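Local coordinates for uncharacterized protein (Xanthomonas campestris pv. vesicatoria, PDB 4FC9), which is the all-helical, bilobal C-terminal domain of XopL, a type III effector secreted into the plant host that probably acts as an E3 ubiquitin ligase, at residues A43-L57 with R178-V190. Numbering follows the deposited sequence. Where two conformers were deposited one is given.
Sequences AMLSTVIDEERNPFL and RFPELAVHIPEQV
P55 and H185 make the direct backbone bond of this contact. H185 N donates to P55 O at 2.6 Å, in the carbonyl plane and on a lone pair, with an N-H...O angle of 145°. Two CA-H...O contacts flank it: V184 CA lies 3.4 Å from P55 O, and P55 CA lies 3.3 Å from H185 O. One water donates to both F56 O and A183 O, bridging the two segments further along.

P55 belongs to a type I beta turn, N54 to L57. Within it, N54 OD1 accepts from F56 N, an Asx turn. The chain leaves helical geometry at E52, with positive phi, before the turn. The C-terminal tail, which has no regular structure here, runs past both helix and turn after leaving helix 152-171. Here the last modelled residues of the chain lie against the end of helix 32-49, in this all-helical domain.

The apolar packing is on the helix side. I186 CD1 meets M44 CG at 3.7 Å, the two side chains crossing at about a right angle. The bend at chi3 (73°) brings CE of M44 to V184 CG1; SE also lies against this valine. P187 CD lies against T47 OG1 and CG2, while T47 OG1 bonds back to A43 O. V190 CG2 packs on E51 CG at 3.6 Å.

P187 CG sits over the centre of one face of the R53 guanidinium, 3.7 Å above its plane. R53 NE and NH2 donate to A60 O and G59 O, which fix the group's rotation.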
ATOM      1  N   ALA A  43       8.585  -8.698  -4.796  1.00 22.26           N
ATOM      2  CA  ALA A  43       9.296  -8.610  -6.069  1.00 22.70           C
ATOM      3  C   ALA A  43       9.258  -7.190  -6.630  1.00 23.47           C
ATOM      4  O   ALA A  43      10.255  -6.691  -7.153  1.00 21.39           O
ATOM      5  CB  ALA A  43       8.702  -9.586  -7.069  1.00 22.35           C
HETATM    6  N   MSE A  44       8.099  -6.549  -6.518  1.00 23.49           N
HETATM    7  CA  MSE A  44       7.929  -5.173  -6.970  1.00 20.69           C
HETATM    8  C   MSE A  44       8.812  -4.224  -6.175  1.00 19.38           C
HETATM    9  O   MSE A  44       9.458  -3.341  -6.745  1.00 19.91           O
HETATM   10  CB  MSE A  44       6.465  -4.753  -6.854  1.00 20.46           C
HETATM   11  CG  MSE A  44       5.556  -5.485  -7.819  1.00 20.89           C
HETATM   12 SE   MSE A  44       3.670  -5.233  -7.448  0.77 27.78          SE
HETATM   13  CE  MSE A  44       3.460  -3.388  -8.042  1.00 27.52           C
ATOM     14  N   LEU A  45       8.834  -4.415  -4.859  1.00 18.23           N
ATOM     15  CA  LEU A  45       9.694  -3.629  -3.981  1.00 21.45           C
ATOM     16  C   LEU A  45      11.145  -3.829  -4.362  1.00 23.57           C
ATOM     17  O   LEU A  45      11.924  -2.879  -4.390  1.00 22.82           O
ATOM     18  CB  LEU A  45       9.503  -4.042  -2.527  1.00 17.60           C
ATOM     19  CG  LEU A  45       8.251  -3.505  -1.858  1.00 17.71           C
ATOM     20  CD1 LEU A  45       8.240  -3.926  -0.405  1.00 19.90           C
ATOM     21  CD2 LEU A  45       8.215  -1.996  -1.994  1.00 20.73           C
ATOM     22  N   SER A  46      11.504  -5.077  -4.646  0.58 22.52           N
ATOM     23  CA  SER A  46      12.846  -5.393  -5.101  0.58 21.98           C
ATOM     24  C   SER A  46      13.136  -4.662  -6.403  0.58 23.23           C
ATOM     25  O   SER A  46      14.197  -4.073  -6.566  0.58 25.63           O
ATOM     26  CB  SER A  46      13.003  -6.895  -5.310  0.58 22.56           C
ATOM     27  OG  SER A  46      14.329  -7.205  -5.689  0.58 27.11           O
ATOM     28  N   THR A  47      12.183  -4.701  -7.326  1.00 22.31           N
ATOM     29  CA  THR A  47      12.338  -4.028  -8.604  1.00 19.72           C
ATOM     30  C   THR A  47      12.599  -2.536  -8.381  1.00 21.64           C
ATOM     31  O   THR A  47      13.565  -1.981  -8.903  1.00 23.74           O
ATOM     32  CB  THR A  47      11.105  -4.235  -9.497  1.00 20.28           C
ATOM     33  OG1 THR A  47      10.927  -5.636  -9.733  1.00 24.14           O
ATOM     34  CG2 THR A  47      11.284  -3.537 -10.836  1.00 18.82           C
ATOM     35  N   VAL A  48      11.771  -1.903  -7.562  1.00 21.06           N
ATOM     36  CA  VAL A  48      11.909  -0.474  -7.297  1.00 21.37           C
ATOM     37  C   VAL A  48      13.203  -0.093  -6.561  1.00 22.71           C
ATOM     38  O   VAL A  48      13.898   0.839  -6.957  1.00 20.97           O
ATOM     39  CB  VAL A  48      10.703   0.061  -6.497  1.00 19.45           C
ATOM     40  CG1 VAL A  48      10.949   1.497  -6.049  1.00 20.86           C
ATOM     41  CG2 VAL A  48       9.439  -0.039  -7.324  1.00 14.00           C
ATOM     42  N   ILE A  49      13.512  -0.809  -5.486  1.00 19.93           N
ATOM     43  CA  ILE A  49      14.589  -0.414  -4.583  1.00 20.93           C
ATOM     44  C   ILE A  49      15.944  -0.993  -4.984  1.00 23.61           C
ATOM     45  O   ILE A  49      16.941  -0.280  -5.015  1.00 28.31           O
ATOM     46  CB  ILE A  49      14.241  -0.783  -3.124  1.00 23.18           C
ATOM     47  CG1 ILE A  49      13.019   0.019  -2.669  1.00 18.56           C
ATOM     48  CG2 ILE A  49      15.423  -0.533  -2.201  1.00 24.62           C
ATOM     49  CD1 ILE A  49      12.456  -0.419  -1.343  1.00 20.94           C
ATOM     50  N   ASP A  50      15.972  -2.283  -5.300  1.00 27.29           N
ATOM     51  CA  ASP A  50      17.199  -2.945  -5.730  1.00 28.56           C
ATOM     52  C   ASP A  50      17.538  -2.597  -7.179  1.00 29.02           C
ATOM     53  O   ASP A  50      18.608  -2.059  -7.467  1.00 32.56           O
ATOM     54  CB  ASP A  50      17.062  -4.464  -5.592  1.00 38.45           C
ATOM     55  CG  ASP A  50      18.119  -5.072  -4.710  1.00 55.55           C
ATOM     56  OD1 ASP A  50      19.255  -5.266  -5.192  1.00 63.56           O
ATOM     57  OD2 ASP A  50      17.807  -5.375  -3.541  1.00 64.49           O
ATOM     58  N   GLU A  51      16.617  -2.903  -8.089  1.00 25.60           N
ATOM     59  CA  GLU A  51      16.865  -2.750  -9.518  1.00 24.10           C
ATOM     60  C   GLU A  51      16.737  -1.311  -9.992  1.00 21.31           C
ATOM     61  O   GLU A  51      17.188  -0.974 -11.082  1.00 26.05           O
ATOM     62  CB  GLU A  51      15.896  -3.620 -10.307  1.00 26.76           C
ATOM     63  CG  GLU A  51      15.803  -5.039  -9.800  1.00 36.74           C
ATOM     64  CD  GLU A  51      17.054  -5.837 -10.071  1.00 51.33           C
ATOM     65  OE1 GLU A  51      17.698  -5.589 -11.112  1.00 53.89           O
ATOM     66  OE2 GLU A  51      17.394  -6.710  -9.241  1.00 62.08           O
ATOM     67  N   GLU A  52      16.108  -0.476  -9.172  1.00 19.03           N
ATOM     68  CA  GLU A  52      15.822   0.911  -9.523  1.00 19.59           C
ATOM     69  C   GLU A  52      15.027   0.996 -10.822  1.00 19.59           C
ATOM     70  O   GLU A  52      15.304   1.814 -11.698  1.00 19.87           O
ATOM     71  CB  GLU A  52      17.105   1.742  -9.568  1.00 24.10           C
ATOM     72  CG  GLU A  52      17.772   1.844  -8.208  1.00 25.94           C
ATOM     73  CD  GLU A  52      19.083   2.593  -8.240  1.00 29.88           C
ATOM     74  OE1 GLU A  52      20.069   2.054  -8.789  1.00 38.06           O
ATOM     75  OE2 GLU A  52      19.131   3.716  -7.708  1.00 29.01           O
ATOM     76  N   ARG A  53      14.026   0.129 -10.917  1.00 23.40           N
ATOM     77  CA  ARG A  53      13.156   0.048 -12.080  1.00 20.53           C
ATOM     78  C   ARG A  53      11.680   0.163 -11.690  1.00 18.50           C
ATOM     79  O   ARG A  53      11.308  -0.031 -10.533  1.00 18.96           O
ATOM     80  CB  ARG A  53      13.426  -1.246 -12.858  1.00 21.55           C
ATOM     81  CG  ARG A  53      14.804  -1.273 -13.513  1.00 21.43           C
ATOM     82  CD  ARG A  53      15.198  -2.662 -13.981  1.00 25.59           C
ATOM     83  NE  ARG A  53      14.354  -3.151 -15.070  1.00 27.01           N
ATOM     84  CZ  ARG A  53      14.614  -4.248 -15.778  1.00 27.54           C
ATOM     85  NH1 ARG A  53      15.695  -4.970 -15.518  1.00 25.34           N
ATOM     86  NH2 ARG A  53      13.794  -4.623 -16.749  1.00 27.24           N
ATOM     87  N   ASN A  54      10.857   0.484 -12.682  1.00 20.18           N
ATOM     88  CA  ASN A  54       9.448   0.803 -12.514  1.00 19.81           C
ATOM     89  C   ASN A  54       8.576  -0.387 -12.929  1.00 19.38           C
ATOM     90  O   ASN A  54       8.380  -0.625 -14.120  1.00 19.59           O
ATOM     91  CB  ASN A  54       9.135   2.020 -13.397  1.00 20.64           C
ATOM     92  CG  ASN A  54       7.744   2.586 -13.176  1.00 20.74           C
ATOM     93  OD1 ASN A  54       6.881   1.961 -12.562  1.00 19.15           O
ATOM     94  ND2 ASN A  54       7.520   3.785 -13.698  1.00 23.67           N
ATOM     95  N   PRO A  55       8.037  -1.134 -11.947  1.00 19.58           N
ATOM     96  CA  PRO A  55       7.242  -2.330 -12.249  1.00 22.44           C
ATOM     97  C   PRO A  55       5.861  -2.019 -12.816  1.00 19.83           C
ATOM     98  O   PRO A  55       5.110  -2.938 -13.140  1.00 23.41           O
ATOM     99  CB  PRO A  55       7.100  -3.004 -10.880  1.00 22.43           C
ATOM    100  CG  PRO A  55       7.175  -1.885  -9.910  1.00 19.82           C
ATOM    101  CD  PRO A  55       8.172  -0.919 -10.496  1.00 16.93           C
ATOM    102  N   PHE A  56       5.533  -0.739 -12.934  1.00 19.82           N
ATOM    103  CA  PHE A  56       4.208  -0.336 -13.379  1.00 19.23           C
ATOM    104  C   PHE A  56       4.152  -0.103 -14.879  1.00 20.17           C
ATOM    105  O   PHE A  56       3.079   0.104 -15.439  1.00 23.60           O
ATOM    106  CB  PHE A  56       3.739   0.899 -12.606  1.00 20.63           C
ATOM    107  CG  PHE A  56       3.552   0.645 -11.134  1.00 20.59           C
ATOM    108  CD1 PHE A  56       2.427  -0.012 -10.669  1.00 21.24           C
ATOM    109  CD2 PHE A  56       4.513   1.044 -10.219  1.00 19.55           C
ATOM    110  CE1 PHE A  56       2.258  -0.261  -9.312  1.00 23.44           C
ATOM    111  CE2 PHE A  56       4.352   0.801  -8.863  1.00 21.13           C
ATOM    112  CZ  PHE A  56       3.222   0.148  -8.406  1.00 21.31           C
ATOM    113  N   LEU A  57       5.310  -0.149 -15.527  1.00 16.49           N
ATOM    114  CA  LEU A  57       5.369  -0.008 -16.974  1.00 18.69           C
ATOM    115  C   LEU A  57       5.947  -1.254 -17.619  1.00 23.95           C
ATOM    116  O   LEU A  57       6.847  -1.889 -17.070  1.00 27.76           O
ATOM    117  CB  LEU A  57       6.190   1.221 -17.373  1.00 18.48           C
ATOM    118  CG  LEU A  57       5.579   2.596 -17.104  1.00 18.68           C
ATOM    119  CD1 LEU A  57       6.606   3.682 -17.345  1.00 18.73           C
ATOM    120  CD2 LEU A  57       4.349   2.819 -17.968  1.00 19.33           C
ATOM    121  N   ARG A 178     -14.353  -2.804  -8.749  1.00 39.30           N
ATOM    122  CA  ARG A 178     -14.064  -1.408  -8.421  1.00 38.58           C
ATOM    123  C   ARG A 178     -12.573  -1.109  -8.487  1.00 35.51           C
ATOM    124  O   ARG A 178     -12.154  -0.007  -8.847  1.00 36.29           O
ATOM    125  CB  ARG A 178     -14.598  -1.072  -7.029  1.00 41.76           C
ATOM    126  CG  ARG A 178     -14.465   0.392  -6.664  1.00 44.49           C
ATOM    127  CD  ARG A 178     -15.432   0.769  -5.560  1.00 47.69           C
ATOM    128  NE  ARG A 178     -15.485   2.211  -5.352  1.00 50.09           N
ATOM    129  CZ  ARG A 178     -16.208   3.045  -6.092  1.00 60.07           C
ATOM    130  NH1 ARG A 178     -16.933   2.579  -7.101  1.00 66.16           N
ATOM    131  NH2 ARG A 178     -16.204   4.346  -5.830  1.00 64.09           N
ATOM    132  N   PHE A 179     -11.776  -2.105  -8.124  1.00 38.14           N
ATOM    133  CA  PHE A 179     -10.330  -1.981  -8.130  1.00 32.61           C
ATOM    134  C   PHE A 179      -9.776  -3.064  -9.029  1.00 33.82           C
ATOM    135  O   PHE A 179      -9.413  -4.145  -8.563  1.00 33.74           O
ATOM    136  CB  PHE A 179      -9.784  -2.110  -6.711  1.00 30.78           C
ATOM    137  CG  PHE A 179     -10.483  -1.220  -5.722  1.00 33.64           C
ATOM    138  CD1 PHE A 179     -10.703   0.120  -6.014  1.00 35.98           C
ATOM    139  CD2 PHE A 179     -10.949  -1.727  -4.523  1.00 31.48           C
ATOM    140  CE1 PHE A 179     -11.356   0.941  -5.122  1.00 37.05           C
ATOM    141  CE2 PHE A 179     -11.604  -0.911  -3.623  1.00 37.50           C
ATOM    142  CZ  PHE A 179     -11.808   0.425  -3.923  1.00 40.23           C
ATOM    143  N   PRO A 180      -9.728  -2.772 -10.335  1.00 36.02           N
ATOM    144  CA  PRO A 180      -9.362  -3.711 -11.398  1.00 36.77           C
ATOM    145  C   PRO A 180      -7.954  -4.244 -11.217  1.00 32.37           C
ATOM    146  O   PRO A 180      -7.120  -3.611 -10.575  1.00 30.67           O
ATOM    147  CB  PRO A 180      -9.413  -2.844 -12.660  1.00 35.99           C
ATOM    148  CG  PRO A 180     -10.267  -1.684 -12.302  1.00 34.68           C
ATOM    149  CD  PRO A 180      -9.992  -1.423 -10.865  1.00 34.36           C
ATOM    150  N   GLU A 181      -7.697  -5.416 -11.777  1.00 32.26           N
ATOM    151  CA  GLU A 181      -6.348  -5.928 -11.792  1.00 31.50           C
ATOM    152  C   GLU A 181      -5.494  -4.987 -12.613  1.00 30.98           C
ATOM    153  O   GLU A 181      -5.919  -4.494 -13.656  1.00 32.68           O
ATOM    154  CB  GLU A 181      -6.307  -7.325 -12.392  1.00 30.17           C
ATOM    155  CG  GLU A 181      -6.434  -8.423 -11.370  1.00 36.06           C
ATOM    156  CD  GLU A 181      -6.026  -9.764 -11.926  1.00 43.15           C
ATOM    157  OE1 GLU A 181      -4.808 -10.009 -12.044  1.00 45.55           O
ATOM    158  OE2 GLU A 181      -6.923 -10.569 -12.254  1.00 46.24           O
ATOM    159  N   LEU A 182      -4.291  -4.729 -12.122  1.00 29.94           N
ATOM    160  CA  LEU A 182      -3.338  -3.917 -12.849  1.00 28.68           C
ATOM    161  C   LEU A 182      -2.155  -4.781 -13.224  1.00 27.93           C
ATOM    162  O   LEU A 182      -1.726  -5.629 -12.444  1.00 32.93           O
ATOM    163  CB  LEU A 182      -2.886  -2.737 -11.995  1.00 27.36           C
ATOM    164  CG  LEU A 182      -3.957  -1.693 -11.680  1.00 27.63           C
ATOM    165  CD1 LEU A 182      -3.474  -0.794 -10.563  1.00 27.89           C
ATOM    166  CD2 LEU A 182      -4.286  -0.880 -12.919  1.00 27.43           C
ATOM    167  N   ALA A 183      -1.638  -4.569 -14.426  1.00 26.12           N
ATOM    168  CA  ALA A 183      -0.484  -5.311 -14.888  1.00 25.06           C
ATOM    169  C   ALA A 183       0.751  -4.823 -14.156  1.00 24.31           C
ATOM    170  O   ALA A 183       0.993  -3.631 -14.062  1.00 28.05           O
ATOM    171  CB  ALA A 183      -0.314  -5.140 -16.385  1.00 29.09           C
ATOM    172  N   VAL A 184       1.529  -5.752 -13.626  1.00 26.56           N
ATOM    173  CA  VAL A 184       2.792  -5.398 -13.013  1.00 26.11           C
ATOM    174  C   VAL A 184       3.903  -6.084 -13.785  1.00 24.93           C
ATOM    175  O   VAL A 184       3.700  -7.139 -14.386  1.00 30.64           O
ATOM    176  CB  VAL A 184       2.833  -5.765 -11.513  1.00 30.93           C
ATOM    177  CG1 VAL A 184       1.505  -5.420 -10.858  1.00 33.28           C
ATOM    178  CG2 VAL A 184       3.157  -7.228 -11.317  1.00 32.30           C
ATOM    179  N   HIS A 185       5.075  -5.468 -13.795  1.00 26.47           N
ATOM    180  CA  HIS A 185       6.153  -5.952 -14.635  1.00 25.86           C
ATOM    181  C   HIS A 185       7.430  -6.166 -13.849  1.00 24.68           C
ATOM    182  O   HIS A 185       8.106  -5.221 -13.458  1.00 27.15           O
ATOM    183  CB  HIS A 185       6.365  -5.003 -15.806  1.00 23.49           C
ATOM    184  CG  HIS A 185       5.120  -4.758 -16.599  1.00 26.26           C
ATOM    185  ND1 HIS A 185       4.733  -5.568 -17.644  1.00 28.23           N
ATOM    186  CD2 HIS A 185       4.161  -3.810 -16.483  1.00 25.51           C
ATOM    187  CE1 HIS A 185       3.598  -5.121 -18.148  1.00 29.07           C
ATOM    188  NE2 HIS A 185       3.228  -4.055 -17.461  1.00 26.15           N
ATOM    189  N   ILE A 186       7.735  -7.433 -13.607  1.00 24.74           N
ATOM    190  CA  ILE A 186       8.920  -7.815 -12.867  1.00 28.85           C
ATOM    191  C   ILE A 186      10.012  -8.194 -13.854  1.00 32.51           C
ATOM    192  O   ILE A 186       9.774  -8.984 -14.769  1.00 37.80           O
ATOM    193  CB  ILE A 186       8.625  -9.013 -11.942  1.00 30.25           C
ATOM    194  CG1 ILE A 186       7.414  -8.715 -11.049  1.00 26.83           C
ATOM    195  CG2 ILE A 186       9.851  -9.380 -11.115  1.00 30.96           C
ATOM    196  CD1 ILE A 186       7.525  -7.442 -10.239  1.00 20.30           C
ATOM    197  N   PRO A 187      11.214  -7.617 -13.684  1.00 28.32           N
ATOM    198  CA  PRO A 187      12.371  -7.956 -14.511  1.00 31.47           C
ATOM    199  C   PRO A 187      12.592  -9.460 -14.582  1.00 42.61           C
ATOM    200  O   PRO A 187      12.346 -10.176 -13.607  1.00 40.63           O
ATOM    201  CB  PRO A 187      13.528  -7.299 -13.761  1.00 28.14           C
ATOM    202  CG  PRO A 187      12.919  -6.135 -13.101  1.00 24.21           C
ATOM    203  CD  PRO A 187      11.526  -6.550 -12.719  1.00 23.64           C
ATOM    204  N   GLU A 188      13.059  -9.928 -15.735  1.00 56.27           N
ATOM    205  CA  GLU A 188      13.377 -11.337 -15.942  1.00 68.12           C
ATOM    206  C   GLU A 188      14.563 -11.752 -15.069  1.00 75.62           C
ATOM    207  O   GLU A 188      14.988 -12.910 -15.077  1.00 80.90           O
ATOM    208  CB  GLU A 188      13.668 -11.593 -17.424  1.00 71.47           C
ATOM    209  CG  GLU A 188      12.543 -11.145 -18.355  1.00 71.83           C
ATOM    210  CD  GLU A 188      12.873 -11.330 -19.830  1.00 78.67           C
ATOM    211  OE1 GLU A 188      14.042 -11.638 -20.152  1.00 79.24           O
ATOM    212  OE2 GLU A 188      11.957 -11.167 -20.667  1.00 80.89           O
ATOM    213  N   GLN A 189      15.090 -10.784 -14.326  1.00 74.99           N
ATOM    214  CA  GLN A 189      16.133 -11.012 -13.338  1.00 74.70           C
ATOM    215  C   GLN A 189      15.549 -11.368 -11.972  1.00 73.54           C
ATOM    216  O   GLN A 189      15.776 -12.468 -11.470  1.00 78.20           O
ATOM    217  CB  GLN A 189      17.025  -9.774 -13.221  1.00 73.50           C
ATOM    218  CG  GLN A 189      17.904  -9.762 -11.982  1.00 79.14           C
ATOM    219  CD  GLN A 189      19.193  -8.993 -12.191  1.00 85.84           C
ATOM    220  OE1 GLN A 189      19.620  -8.781 -13.325  1.00 90.75           O
ATOM    221  NE2 GLN A 189      19.821  -8.573 -11.098  1.00 84.94           N
ATOM    222  N   VAL A 190      14.795 -10.437 -11.385  1.00 66.81           N
ATOM    223  CA  VAL A 190      14.270 -10.581 -10.021  1.00 58.15           C
ATOM    224  C   VAL A 190      13.517 -11.890  -9.812  1.00 59.86           C
ATOM    225  O   VAL A 190      13.691 -12.560  -8.794  1.00 62.76           O
ATOM    226  CB  VAL A 190      13.327  -9.413  -9.636  1.00 44.13           C
ATOM    227  CG1 VAL A 190      12.958  -9.494  -8.166  1.00 40.72           C
ATOM    228  CG2 VAL A 190      13.971  -8.078  -9.941  1.00 37.01           C
TER
HETATM  229  O   HOH W   1       0.378  -1.595 -15.602  1.00 30.74           O